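Local coordinates for protein poly-beta-hydroxybuterate polymerase (Cupriavidus necator, PDB 5T6O) that probably acts as an acyltransferase in making polyhydroxybutyrate, this chain being the catalytic domain of the class I synthase, at residues Thr352-Leu355 / Ala356-Gly360; Ala85-Thr88 / Trp89-Ile93. The protein carries 1 engineered substitution. All blocks are in the same frame, centred on the assembly; numbering follows the deposited sequence.

Contact 1: Thr352-Leu355 / Ala356-Gly360; sequences TAWL and AGQAG
One face of the W354 indole carries the side chain of Q358, four residues further along the same helix. CG of Q358 stands 4.0 Å from the centroid of the six-membered ring of W354 and almost on its normal, a CH-pi contact. The amide reaches back over the same face toward the five-membered ring, where Q358 NE2 lies 3.5 Å from W354 CE2; its plane is inclined 47° to the indole, so it leans over the ring and does not stack flat. NE2 is equally near W354 NE1, but both nitrogens are donors and no hydrogen bond joins them. The indole reaches forward because its CG lies anti to the backbone N (chi1 175°), while a bend at chi2 (-69°) folds Q358 back over it. The Y273 ring also meets the indole, at an inclined angle.

Beneath the pair the helical bonding changes character. A356 N donates to T352 O at 2.8 Å, whereas G357 N reaches A353 O only weakly. Q358 N makes a weak bond to W354 O and a shorter one, 2.9 Å, to L355 O, which it meets from above the carbonyl plane. The tightening turn gives way at G360, whose positive phi takes the chain out of helical geometry. This is an i to i+4 side-chain pair near the C-terminal end of helix 348-358, and it sets W354 and Q358 against strand 140-146 of the alpha/beta-hydrolase core.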
loop_
_atom_site.group_PDB
_atom_site.type_symbol
_atom_site.label_atom_id
_atom_site.label_comp_id
_atom_site.label_asym_id
_atom_site.label_seq_id
_atom_site.Cartn_x
_atom_site.Cartn_y
_atom_site.Cartn_z
ATOM N N THR A 352 -15.798 20.630 -21.050
ATOM C CA THR A 352 -16.741 21.595 -21.615
ATOM C C THR A 352 -17.108 21.232 -23.047
ATOM O O THR A 352 -18.244 21.485 -23.474
ATOM C CB THR A 352 -16.200 23.030 -21.566
ATOM O OG1 THR A 352 -15.018 23.138 -22.365
ATOM C CG2 THR A 352 -15.874 23.442 -20.123
ATOM N N ALA A 353 -16.172 20.637 -23.797
ATOM C CA ALA A 353 -16.508 20.153 -25.132
ATOM C C ALA A 353 -17.524 19.022 -25.054
ATOM O O ALA A 353 -18.471 18.975 -25.846
ATOM C CB ALA A 353 -15.245 19.703 -25.873
ATOM N N TRP A 354 -17.347 18.108 -24.098
ATOM C CA TRP A 354 -18.346 17.067 -23.862
ATOM C C TRP A 354 -19.684 17.679 -23.473
ATOM O O TRP A 354 -20.733 17.290 -24.004
ATOM C CB TRP A 354 -17.843 16.105 -22.780
ATOM C CG TRP A 354 -18.825 15.019 -22.344
ATOM C CD1 TRP A 354 -18.914 13.739 -22.828
ATOM C CD2 TRP A 354 -19.815 15.127 -21.311
ATOM N NE1 TRP A 354 -19.919 13.052 -22.167
ATOM C CE2 TRP A 354 -20.482 13.881 -21.234
ATOM C CE3 TRP A 354 -20.206 16.154 -20.450
ATOM C CZ2 TRP A 354 -21.527 13.643 -20.333
ATOM C CZ3 TRP A 354 -21.242 15.911 -19.543
ATOM C CH2 TRP A 354 -21.893 14.665 -19.502
ATOM N N LEU A 355 -19.663 18.675 -22.579
ATOM C CA LEU A 355 -20.909 19.285 -22.125
ATOM C C LEU A 355 -21.616 20.018 -23.261
ATOM O O LEU A 355 -22.849 19.989 -23.356
ATOM C CB LEU A 355 -20.633 20.241 -20.966
ATOM C CG LEU A 355 -21.860 20.892 -20.326
ATOM C CD1 LEU A 355 -22.655 19.854 -19.549
ATOM C CD2 LEU A 355 -21.413 22.018 -19.419
ATOM N N ALA A 356 -20.854 20.683 -24.131
ATOM C CA ALA A 356 -21.480 21.350 -25.267
ATOM C C ALA A 356 -22.292 20.362 -26.101
ATOM O O ALA A 356 -23.395 20.684 -26.558
ATOM C CB ALA A 356 -20.417 22.045 -26.118
ATOM N N GLY A 357 -21.774 19.145 -26.290
ATOM C CA GLY A 357 -22.490 18.141 -27.062
ATOM C C GLY A 357 -23.785 17.677 -26.424
ATOM O O GLY A 357 -24.632 17.094 -27.110
ATOM N N GLN A 358 -23.952 17.911 -25.128
ATOM C CA GLN A 358 -25.187 17.575 -24.435
ATOM C C GLN A 358 -26.155 18.749 -24.316
ATOM O O GLN A 358 -27.284 18.550 -23.864
ATOM C CB GLN A 358 -24.873 17.057 -23.021
ATOM C CG GLN A 358 -23.659 16.135 -22.906
ATOM C CD GLN A 358 -23.885 14.792 -23.565
ATOM O OE1 GLN A 358 -25.018 14.424 -23.863
ATOM N NE2 GLN A 358 -22.803 14.053 -23.801
ATOM N N ALA A 359 -25.748 19.967 -24.675
ATOM C CA ALA A 359 -26.469 21.153 -24.215
ATOM C C ALA A 359 -27.374 21.785 -25.268
ATOM O O ALA A 359 -28.000 22.815 -24.987
ATOM C CB ALA A 359 -25.475 22.193 -23.688
ATOM N N GLY A 360 -27.485 21.197 -26.454
ATOM C CA GLY A 360 -28.353 21.743 -27.480
ATOM C C GLY A 360 -27.741 22.946 -28.176
ATOM O O GLY A 360 -26.623 23.375 -27.891
#

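Contact 2: Ala85-Thr88 / Trp89-Ile93; sequences AGST and WDDYI
A capping box between T88 and D91 starts helix 89-108, and each residue uses its side chain to bind the backbone of the other. T88 OG1 accepts from D91 N at 2.9 Å, with an N-H...O angle of 156°. In return T88 N donates to D91 OD2 at 3.0 Å, approaching from above the carboxylate plane. The hydroxyl is in place because OG1 of T88 sits between the backbone N and the carbonyl carbon (chi1 65°), facing the first turn. The aspartate comes back toward the cap, its CG only 3.1 Å from T88 OG1. A negative carboxylate at this end would be expected to interact favourably with the helix dipole.

Behind the box, Y92 N donates to T88 O at 3.2 Å, the first regular bond of the helix. This is the entry to a beta-alpha-beta crossover of the alpha/beta-hydrolase fold, in which helix 89-108 links strand 72-77 to strand 113-118, with strand 40-43 between them in the sheet.

S87 adds an apolar touch, its CB lying 3.8 Å from Y92 CE1, at the edge of the ring and near its plane. Its hydroxyl is occupied by M84 O. Further round the turn, CD1 of I93 rests 3.6 Å above one face of the W89 indole, offset toward the rim, and D90 OD1 lies at an edge of that ring, in its plane. D90 OD2 accepts from C259 N, W89 stacks with W239, and the Y92 ring meets those of W77, Y22 and W236.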
loop_
_atom_site.group_PDB
_atom_site.type_symbol
_atom_site.label_atom_id
_atom_site.label_comp_id
_atom_site.label_asym_id
_atom_site.label_seq_id
_atom_site.Cartn_x
_atom_site.Cartn_y
_atom_site.Cartn_z
ATOM N N ALA A 85 -32.138 20.793 13.106
ATOM C CA ALA A 85 -31.368 19.739 13.768
ATOM C C ALA A 85 -31.947 18.342 13.549
ATOM O O ALA A 85 -31.253 17.353 13.813
ATOM C CB ALA A 85 -31.278 20.035 15.266
ATOM N N GLY A 86 -33.188 18.233 13.076
ATOM C CA GLY A 86 -33.782 16.950 12.759
ATOM C C GLY A 86 -33.906 16.625 11.288
ATOM O O GLY A 86 -34.578 15.641 10.945
ATOM N N SER A 87 -33.284 17.401 10.399
ATOM C CA SER A 87 -33.389 17.162 8.965
ATOM C C SER A 87 -32.702 15.859 8.576
ATOM O O SER A 87 -31.653 15.508 9.118
ATOM C CB SER A 87 -32.756 18.312 8.182
ATOM O OG SER A 87 -33.334 19.554 8.543
ATOM N N THR A 88 -33.278 15.167 7.599
ATOM C CA THR A 88 -32.837 13.838 7.204
ATOM C C THR A 88 -32.198 13.872 5.827
ATOM O O THR A 88 -32.311 14.851 5.085
ATOM C CB THR A 88 -34.013 12.861 7.193
ATOM O OG1 THR A 88 -34.945 13.271 6.179
ATOM C CG2 THR A 88 -34.699 12.848 8.548
ATOM N N TRP A 89 -31.538 12.764 5.484
ATOM C CA TRP A 89 -31.036 12.603 4.123
ATOM C C TRP A 89 -32.169 12.742 3.111
ATOM O O TRP A 89 -32.008 13.409 2.084
ATOM C CB TRP A 89 -30.330 11.253 3.977
ATOM C CG TRP A 89 -29.921 10.886 2.565
ATOM C CD1 TRP A 89 -30.663 10.190 1.653
ATOM C CD2 TRP A 89 -28.666 11.165 1.930
ATOM N NE1 TRP A 89 -29.954 10.025 0.488
ATOM C CE2 TRP A 89 -28.726 10.615 0.629
ATOM C CE3 TRP A 89 -27.497 11.831 2.332
ATOM C CZ2 TRP A 89 -27.667 10.709 -0.270
ATOM C CZ3 TRP A 89 -26.443 11.923 1.440
ATOM C CH2 TRP A 89 -26.536 11.365 0.148
ATOM N N ASP A 90 -33.337 12.147 3.407
ATOM C CA ASP A 90 -34.490 12.243 2.510
ATOM C C ASP A 90 -34.977 13.681 2.375
ATOM O O ASP A 90 -35.383 14.105 1.284
ATOM C CB ASP A 90 -35.632 11.346 3.000
ATOM C CG ASP A 90 -35.379 9.876 2.719
ATOM O OD1 ASP A 90 -34.205 9.495 2.586
ATOM O OD2 ASP A 90 -36.353 9.103 2.622
ATOM N N ASP A 91 -34.972 14.439 3.475
ATOM C CA ASP A 91 -35.387 15.837 3.402
ATOM C C ASP A 91 -34.552 16.585 2.378
ATOM O O ASP A 91 -35.076 17.364 1.569
ATOM C CB ASP A 91 -35.243 16.519 4.763
ATOM C CG ASP A 91 -36.263 16.062 5.784
ATOM O OD1 ASP A 91 -37.330 15.516 5.412
ATOM O OD2 ASP A 91 -35.979 16.280 6.986
ATOM N N TYR A 92 -33.236 16.373 2.424
ATOM C CA TYR A 92 -32.328 17.069 1.521
ATOM C C TYR A 92 -32.545 16.630 0.085
ATOM O O TYR A 92 -32.450 17.447 -0.835
ATOM C CB TYR A 92 -30.880 16.821 1.945
ATOM C CG TYR A 92 -30.365 17.801 2.984
ATOM C CD1 TYR A 92 -31.081 18.067 4.142
ATOM C CD2 TYR A 92 -29.156 18.462 2.796
ATOM C CE1 TYR A 92 -30.607 18.957 5.091
ATOM C CE2 TYR A 92 -28.673 19.354 3.743
ATOM C CZ TYR A 92 -29.397 19.598 4.881
ATOM O OH TYR A 92 -28.910 20.490 5.816
ATOM N N ILE A 93 -32.819 15.342 -0.129
ATOM C CA ILE A 93 -33.062 14.847 -1.482
ATOM C C ILE A 93 -34.304 15.502 -2.070
ATOM O O ILE A 93 -34.285 16.015 -3.198
ATOM C CB ILE A 93 -33.183 13.310 -1.485
ATOM C CG1 ILE A 93 -31.867 12.658 -1.030
ATOM C CG2 ILE A 93 -33.566 12.813 -2.874
ATOM C CD1 ILE A 93 -30.669 12.974 -1.929
#

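In the fold
The two contacts illustrate opposite helix ends in one alpha/beta-hydrolase domain. Contact 2 lies where helix 89-108 begins, contact 1 where helix 348-358 runs out; they are on opposite sides of the chain's centre, with their own centres 33 Å apart and nearest atoms about 20 Å apart. Both are partly buried, but the residues touching in contact 1 include two exposed ones and those in contact 2 none. They share no element. At the start, side-chain oxygens serve backbone N-H groups; at the finish, a glutamine lies over a ring face, through a CH-pi contact and an amide nitrogen that makes no hydrogen bond to the indole NE1, and the backbone bonds weaken or shift register.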